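Local coordinates for protein formate-dependent phosphoribosylglycinamide formyltransferase (PDB 6KHR) that is a member of the ATP-grasp superfamily, a two-subunit protein of Mycobacterium tuberculosis, at residues A370-V382 against A402-N414. Numbering follows the deposited sequence.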
ATOM      1  N   ALA A 370      21.378   0.802  -8.298  1.00 62.08           N
ATOM      2  CA  ALA A 370      20.321   0.225  -9.118  1.00 54.43           C
ATOM      3  C   ALA A 370      18.977   0.896  -8.840  1.00 58.39           C
ATOM      4  O   ALA A 370      18.209   1.164  -9.769  1.00 54.76           O
ATOM      5  CB  ALA A 370      20.249  -1.281  -8.885  1.00 55.07           C
ATOM      6  N   LEU A 371      18.703   1.217  -7.576  1.00 62.58           N
ATOM      7  CA  LEU A 371      17.441   1.851  -7.209  1.00 58.79           C
ATOM      8  C   LEU A 371      17.267   3.207  -7.885  1.00 60.98           C
ATOM      9  O   LEU A 371      16.220   3.485  -8.481  1.00 71.04           O
ATOM     10  CB  LEU A 371      17.369   2.002  -5.695  1.00 51.79           C
ATOM     11  CG  LEU A 371      16.118   1.403  -5.081  1.00 50.47           C
ATOM     12  CD1 LEU A 371      15.791   2.162  -3.818  1.00 47.26           C
ATOM     13  CD2 LEU A 371      14.971   1.399  -6.092  1.00 49.58           C
ATOM     14  N   THR A 372      18.264   4.080  -7.761  1.00 45.80           N
ATOM     15  CA  THR A 372      18.221   5.374  -8.434  1.00 43.40           C
ATOM     16  C   THR A 372      17.831   5.236  -9.900  1.00 46.77           C
ATOM     17  O   THR A 372      17.015   6.010 -10.412  1.00 49.77           O
ATOM     18  CB  THR A 372      19.578   6.074  -8.310  1.00 43.00           C
ATOM     19  OG1 THR A 372      19.606   6.835  -7.101  1.00 39.18           O
ATOM     20  CG2 THR A 372      19.814   7.008  -9.481  1.00 39.03           C
ATOM     21  N   GLY A 373      18.407   4.252 -10.590  1.00 49.90           N
ATOM     22  CA  GLY A 373      18.102   4.088 -11.997  1.00 41.77           C
ATOM     23  C   GLY A 373      16.694   3.593 -12.217  1.00 44.85           C
ATOM     24  O   GLY A 373      15.979   4.099 -13.082  1.00 53.96           O
ATOM     25  N   ALA A 374      16.272   2.614 -11.419  1.00 49.00           N
ATOM     26  CA  ALA A 374      14.959   2.027 -11.603  1.00 44.56           C
ATOM     27  C   ALA A 374      13.846   3.068 -11.457  1.00 44.47           C
ATOM     28  O   ALA A 374      12.910   3.089 -12.262  1.00 47.29           O
ATOM     29  CB  ALA A 374      14.780   0.871 -10.617  1.00 36.84           C
ATOM     30  N   LEU A 375      13.941   3.926 -10.453  1.00 40.17           N
ATOM     31  CA  LEU A 375      12.889   4.928 -10.173  1.00 38.25           C
ATOM     32  C   LEU A 375      12.984   6.126 -11.104  1.00 35.94           C
ATOM     33  O   LEU A 375      12.226   7.015 -10.962  1.00 47.25           O
ATOM     34  CB  LEU A 375      13.009   5.375  -8.725  1.00 33.20           C
ATOM     35  CG  LEU A 375      12.065   4.730  -7.727  1.00 40.63           C
ATOM     36  CD1 LEU A 375      11.268   3.624  -8.352  1.00 29.35           C
ATOM     37  CD2 LEU A 375      12.841   4.222  -6.557  1.00 44.52           C
ATOM     38  N   GLY A 376      13.884   6.105 -12.055  1.00 31.51           N
ATOM     39  CA  GLY A 376      13.974   7.188 -13.035  1.00 32.07           C
ATOM     40  C   GLY A 376      12.948   6.999 -14.117  1.00 43.31           C
ATOM     41  O   GLY A 376      12.641   7.953 -14.780  1.00 46.74           O
ATOM     42  N   VAL A 377      12.466   5.778 -14.276  1.00 38.62           N
ATOM     43  CA  VAL A 377      11.392   5.409 -15.223  1.00 41.96           C
ATOM     44  C   VAL A 377      10.094   6.042 -14.755  1.00 47.03           C
ATOM     45  O   VAL A 377       9.728   5.842 -13.642  1.00 33.61           O
ATOM     46  CB  VAL A 377      11.255   3.886 -15.237  1.00 47.24           C
ATOM     47  CG1 VAL A 377       9.992   3.430 -15.915  1.00 30.24           C
ATOM     48  CG2 VAL A 377      12.465   3.219 -15.824  1.00 42.10           C
ATOM     49  N   PRO A 378       9.386   6.801 -15.599  1.00 55.03           N
ATOM     50  CA  PRO A 378       8.129   7.418 -15.212  1.00 46.02           C
ATOM     51  C   PRO A 378       7.003   6.506 -14.709  1.00 52.79           C
ATOM     52  O   PRO A 378       6.834   5.456 -15.192  1.00 46.34           O
ATOM     53  CB  PRO A 378       7.663   8.145 -16.464  1.00 31.10           C
ATOM     54  CG  PRO A 378       8.513   7.611 -17.558  1.00 34.96           C
ATOM     55  CD  PRO A 378       9.803   7.166 -16.929  1.00 40.48           C
ATOM     56  N   GLU A 379       6.312   6.967 -13.667  1.00 52.28           N
ATOM     57  CA  GLU A 379       5.160   6.342 -12.980  1.00 33.33           C
ATOM     58  C   GLU A 379       5.562   4.997 -12.407  1.00 35.95           C
ATOM     59  O   GLU A 379       4.747   4.151 -12.332  1.00 38.87           O
ATOM     60  CB  GLU A 379       3.975   6.192 -13.923  1.00 53.94           C
ATOM     61  CG  GLU A 379       3.114   7.413 -14.099  1.00 72.53           C
ATOM     62  CD  GLU A 379       1.875   7.224 -14.955  1.00 86.50           C
ATOM     63  OE1 GLU A 379       0.891   6.676 -14.476  1.00 85.44           O
ATOM     64  OE2 GLU A 379       1.892   7.655 -16.092  1.00 89.27           O
ATOM     65  N   SER A 380       6.776   4.875 -11.940  1.00 28.71           N
ATOM     66  CA  SER A 380       7.262   3.581 -11.454  1.00 37.35           C
ATOM     67  C   SER A 380       7.287   3.496  -9.934  1.00 45.91           C
ATOM     68  O   SER A 380       7.272   4.487  -9.273  1.00 45.35           O
ATOM     69  CB  SER A 380       8.581   3.281 -12.066  1.00 33.78           C
ATOM     70  OG  SER A 380       9.563   4.207 -11.691  1.00 37.58           O
ATOM     71  N   ASP A 381       7.251   2.276  -9.448  1.00 46.22           N
ATOM     72  CA  ASP A 381       7.353   1.996  -8.011  1.00 52.08           C
ATOM     73  C   ASP A 381       8.098   0.686  -7.837  1.00 45.58           C
ATOM     74  O   ASP A 381       8.254  -0.047  -8.755  1.00 51.38           O
ATOM     75  CB  ASP A 381       6.003   2.003  -7.312  1.00 69.01           C
ATOM     76  CG  ASP A 381       6.098   2.459  -5.870  1.00 93.22           C
ATOM     77  OD1 ASP A 381       7.204   2.787  -5.428  1.00 99.27           O
ATOM     78  OD2 ASP A 381       5.070   2.475  -5.207  1.00 97.19           O
ATOM     79  N   VAL A 382       8.468   0.418  -6.604  1.00 34.02           N
ATOM     80  CA  VAL A 382       9.247  -0.799  -6.293  1.00 42.78           C
ATOM     81  C   VAL A 382       8.923  -1.252  -4.869  1.00 44.78           C
ATOM     82  O   VAL A 382       8.511  -0.451  -4.118  1.00 57.02           O
ATOM     83  CB  VAL A 382      10.731  -0.480  -6.530  1.00 46.26           C
ATOM     84  CG1 VAL A 382      11.676  -1.099  -5.548  1.00 43.36           C
ATOM     85  CG2 VAL A 382      11.152  -0.841  -7.911  1.00 33.70           C
ATOM     86  N   ALA A 402       2.714   0.553 -19.848  1.00 44.89           N
ATOM     87  CA  ALA A 402       2.934   0.113 -18.480  1.00 39.34           C
ATOM     88  C   ALA A 402       3.812  -1.139 -18.430  1.00 36.81           C
ATOM     89  O   ALA A 402       4.660  -1.269 -17.537  1.00 39.69           O
ATOM     90  CB  ALA A 402       1.587  -0.085 -17.801  1.00 27.12           C
ATOM     91  N   ARG A 403       3.678  -2.031 -19.410  1.00 27.64           N
ATOM     92  CA  ARG A 403       4.559  -3.198 -19.434  1.00 33.22           C
ATOM     93  C   ARG A 403       5.981  -2.822 -19.830  1.00 36.38           C
ATOM     94  O   ARG A 403       6.946  -3.354 -19.266  1.00 37.82           O
ATOM     95  CB  ARG A 403       4.006  -4.271 -20.369  1.00 27.64           C
ATOM     96  CG  ARG A 403       2.741  -4.896 -19.849  1.00 31.45           C
ATOM     97  CD  ARG A 403       2.155  -5.853 -20.823  1.00 36.34           C
ATOM     98  NE  ARG A 403       3.042  -6.993 -21.025  1.00 36.47           N
ATOM     99  CZ  ARG A 403       2.791  -7.988 -21.869  1.00 36.58           C
ATOM    100  NH1 ARG A 403       1.681  -7.989 -22.594  1.00 40.09           N
ATOM    101  NH2 ARG A 403       3.652  -8.980 -21.993  1.00 32.99           N
ATOM    102  N   GLU A 404       6.136  -1.889 -20.777  1.00 32.58           N
ATOM    103  CA  GLU A 404       7.480  -1.499 -21.189  1.00 33.07           C
ATOM    104  C   GLU A 404       8.228  -0.796 -20.053  1.00 40.77           C
ATOM    105  O   GLU A 404       9.415  -1.052 -19.832  1.00 41.14           O
ATOM    106  CB  GLU A 404       7.410  -0.619 -22.429  1.00 37.82           C
ATOM    107  CG  GLU A 404       8.727  -0.530 -23.197  1.00 60.39           C
ATOM    108  CD  GLU A 404       9.474   0.772 -22.955  1.00 97.91           C
ATOM    109  OE1 GLU A 404      10.446   1.046 -23.700  1.00118.34           O
ATOM    110  OE2 GLU A 404       9.095   1.526 -22.028  1.00106.59           O
ATOM    111  N   ARG A 405       7.538   0.065 -19.304  1.00 37.19           N
ATOM    112  CA  ARG A 405       8.161   0.721 -18.157  1.00 38.42           C
ATOM    113  C   ARG A 405       8.551  -0.280 -17.083  1.00 40.17           C
ATOM    114  O   ARG A 405       9.613  -0.141 -16.455  1.00 36.45           O
ATOM    115  CB  ARG A 405       7.212   1.752 -17.565  1.00 34.59           C
ATOM    116  CG  ARG A 405       6.823   2.815 -18.486  1.00 29.61           C
ATOM    117  CD  ARG A 405       5.656   3.611 -17.948  1.00 33.95           C
ATOM    118  NE  ARG A 405       5.682   4.920 -18.581  1.00 37.76           N
ATOM    119  CZ  ARG A 405       4.816   5.893 -18.351  1.00 38.83           C
ATOM    120  NH1 ARG A 405       3.844   5.713 -17.476  1.00 38.22           N
ATOM    121  NH2 ARG A 405       4.941   7.051 -18.983  1.00 36.23           N
ATOM    122  N   ALA A 406       7.686  -1.269 -16.825  1.00 38.02           N
ATOM    123  CA  ALA A 406       7.981  -2.241 -15.778  1.00 36.79           C
ATOM    124  C   ALA A 406       9.162  -3.106 -16.170  1.00 42.06           C
ATOM    125  O   ALA A 406      10.004  -3.433 -15.327  1.00 43.10           O
ATOM    126  CB  ALA A 406       6.757  -3.098 -15.466  1.00 27.82           C
ATOM    127  N   ARG A 407       9.267  -3.458 -17.449  1.00 29.27           N
ATOM    128  CA  ARG A 407      10.433  -4.222 -17.865  1.00 29.92           C
ATOM    129  C   ARG A 407      11.694  -3.367 -17.719  1.00 44.25           C
ATOM    130  O   ARG A 407      12.752  -3.881 -17.339  1.00 39.63           O
ATOM    131  CB  ARG A 407      10.209  -4.738 -19.281  1.00 30.16           C
ATOM    132  CG  ARG A 407      11.400  -5.301 -19.987  1.00 37.74           C
ATOM    133  CD  ARG A 407      11.404  -4.820 -21.429  1.00 52.08           C
ATOM    134  NE  ARG A 407      10.761  -5.768 -22.329  1.00 59.80           N
ATOM    135  CZ  ARG A 407      11.423  -6.666 -23.056  1.00 86.55           C
ATOM    136  NH1 ARG A 407      12.748  -6.729 -22.993  1.00 93.58           N
ATOM    137  NH2 ARG A 407      10.761  -7.501 -23.850  1.00 95.43           N
ATOM    138  N   GLU A 408      11.580  -2.050 -17.942  1.00 42.16           N
ATOM    139  CA  GLU A 408      12.714  -1.163 -17.718  1.00 39.09           C
ATOM    140  C   GLU A 408      13.077  -1.112 -16.238  1.00 45.03           C
ATOM    141  O   GLU A 408      14.231  -1.351 -15.870  1.00 41.20           O
ATOM    142  CB  GLU A 408      12.411   0.229 -18.270  1.00 55.27           C
ATOM    143  CG  GLU A 408      13.052   0.502 -19.633  1.00 83.15           C
ATOM    144  CD  GLU A 408      12.422   1.673 -20.393  1.00107.51           C
ATOM    145  OE1 GLU A 408      11.329   2.149 -20.005  1.00113.45           O
ATOM    146  OE2 GLU A 408      13.026   2.125 -21.392  1.00114.92           O
ATOM    147  N   VAL A 409      12.087  -0.866 -15.370  1.00 48.10           N
ATOM    148  CA  VAL A 409      12.341  -0.858 -13.927  1.00 47.64           C
ATOM    149  C   VAL A 409      13.040  -2.142 -13.491  1.00 47.70           C
ATOM    150  O   VAL A 409      14.042  -2.112 -12.763  1.00 30.77           O
ATOM    151  CB  VAL A 409      11.028  -0.663 -13.149  1.00 46.69           C
ATOM    152  CG1 VAL A 409      11.305  -0.785 -11.667  1.00 34.97           C
ATOM    153  CG2 VAL A 409      10.406   0.688 -13.474  1.00 45.72           C
ATOM    154  N   ALA A 410      12.508  -3.291 -13.930  1.00 38.31           N
ATOM    155  CA  ALA A 410      13.090  -4.576 -13.545  1.00 34.86           C
ATOM    156  C   ALA A 410      14.492  -4.732 -14.109  1.00 43.79           C
ATOM    157  O   ALA A 410      15.399  -5.222 -13.425  1.00 43.00           O
ATOM    158  CB  ALA A 410      12.200  -5.725 -14.016  1.00 30.10           C
ATOM    159  N   SER A 411      14.697  -4.313 -15.354  1.00 44.17           N
ATOM    160  CA  SER A 411      16.014  -4.444 -15.950  1.00 36.67           C
ATOM    161  C   SER A 411      17.050  -3.619 -15.185  1.00 48.25           C
ATOM    162  O   SER A 411      18.130  -4.124 -14.857  1.00 49.57           O
ATOM    163  CB  SER A 411      15.963  -4.040 -17.414  1.00 43.14           C
ATOM    164  OG  SER A 411      17.259  -4.081 -17.968  1.00 75.77           O
ATOM    165  N   ARG A 412      16.726  -2.352 -14.861  1.00 49.54           N
ATOM    166  CA  ARG A 412      17.664  -1.500 -14.116  1.00 40.06           C
ATOM    167  C   ARG A 412      17.908  -2.002 -12.703  1.00 41.91           C
ATOM    168  O   ARG A 412      18.826  -1.519 -12.036  1.00 60.32           O
ATOM    169  CB  ARG A 412      17.169  -0.046 -14.002  1.00 43.60           C
ATOM    170  CG  ARG A 412      16.433   0.497 -15.206  1.00 53.53           C
ATOM    171  CD  ARG A 412      17.232   1.445 -16.035  1.00 48.43           C
ATOM    172  NE  ARG A 412      16.767   2.819 -15.876  1.00 54.32           N
ATOM    173  CZ  ARG A 412      16.132   3.514 -16.815  1.00 56.73           C
ATOM    174  NH1 ARG A 412      15.757   4.764 -16.577  1.00 64.69           N
ATOM    175  NH2 ARG A 412      15.877   2.965 -17.993  1.00 62.25           N
ATOM    176  N   LEU A 413      17.096  -2.939 -12.235  1.00 55.18           N
ATOM    177  CA  LEU A 413      17.101  -3.433 -10.870  1.00 63.68           C
ATOM    178  C   LEU A 413      17.812  -4.768 -10.722  1.00 74.66           C
ATOM    179  O   LEU A 413      18.591  -4.944  -9.786  1.00 74.16           O
ATOM    180  CB  LEU A 413      15.662  -3.594 -10.388  1.00 51.75           C
ATOM    181  CG  LEU A 413      15.119  -2.719  -9.278  1.00 53.13           C
ATOM    182  CD1 LEU A 413      13.919  -3.452  -8.690  1.00 60.99           C
ATOM    183  CD2 LEU A 413      16.167  -2.412  -8.212  1.00 61.50           C
ATOM    184  N   ASN A 414      17.592  -5.655 -11.681  1.00 90.36           N
ATOM    185  CA  ASN A 414      18.218  -7.000 -11.697  1.00 98.00           C
ATOM    186  C   ASN A 414      19.310  -7.029 -12.762  1.00 89.50           C
ATOM    187  O   ASN A 414      18.995  -7.509 -13.856  1.00 87.06           O
ATOM    188  CB  ASN A 414      17.197  -8.089 -12.016  1.00107.17           C
ATOM    189  CG  ASN A 414      17.417  -9.311 -11.157  1.00123.51           C
ATOM    190  OD1 ASN A 414      18.001  -9.208 -10.079  1.00131.13           O
ATOM    191  ND2 ASN A 414      16.996 -10.469 -11.636  1.00124.30           N
TER
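Arg405 reaches across the type II turn from Val377 to Ser380, its chain extended from CG to NE and crossing Pro378 at about a right angle. Glu379 OE2 lies at the guanidinium edge and receives Arg405 NH1 at 3.1 Å in a salt bridge, the nitrogen coming from above the carboxylate, whose plane is turned 71° from the guanidinium. Pro378 O sits over one guanidinium face, and Thr395 holds both ends of the bridge, its O accepting from Arg405 NH1 and its OG1 bonded to Glu379 OE1. Nearer the backbone, Arg405 CB meets Val377 CG1 at 3.6 Å, while Glu408 CB touches the other branch, CG2. Val409 fills the centre. Its CG1, anti to the backbone N (chi1 175°), packs on Ala374 CB and Val382 CG2; its CG2 lies 3.5 Å from Ser380 CB. Bent at chi2 and chi3, Arg412 lays its guanidinium against Val377 CG2 and donates from NE to Gly373 O (3.2 Å), approaching above the carbonyl plane, on the face opposite Gly376 N. Leu413 closes the row, CG on Ala374 CB and CD1 on Val382 CG2. Helices 370-374 and 402-413 run nearly antiparallel (166°) in a helix-strand-strand-helix order, helix 399-413 packing over antiparallel strands 380-384 and 390-395 at the sheet margin.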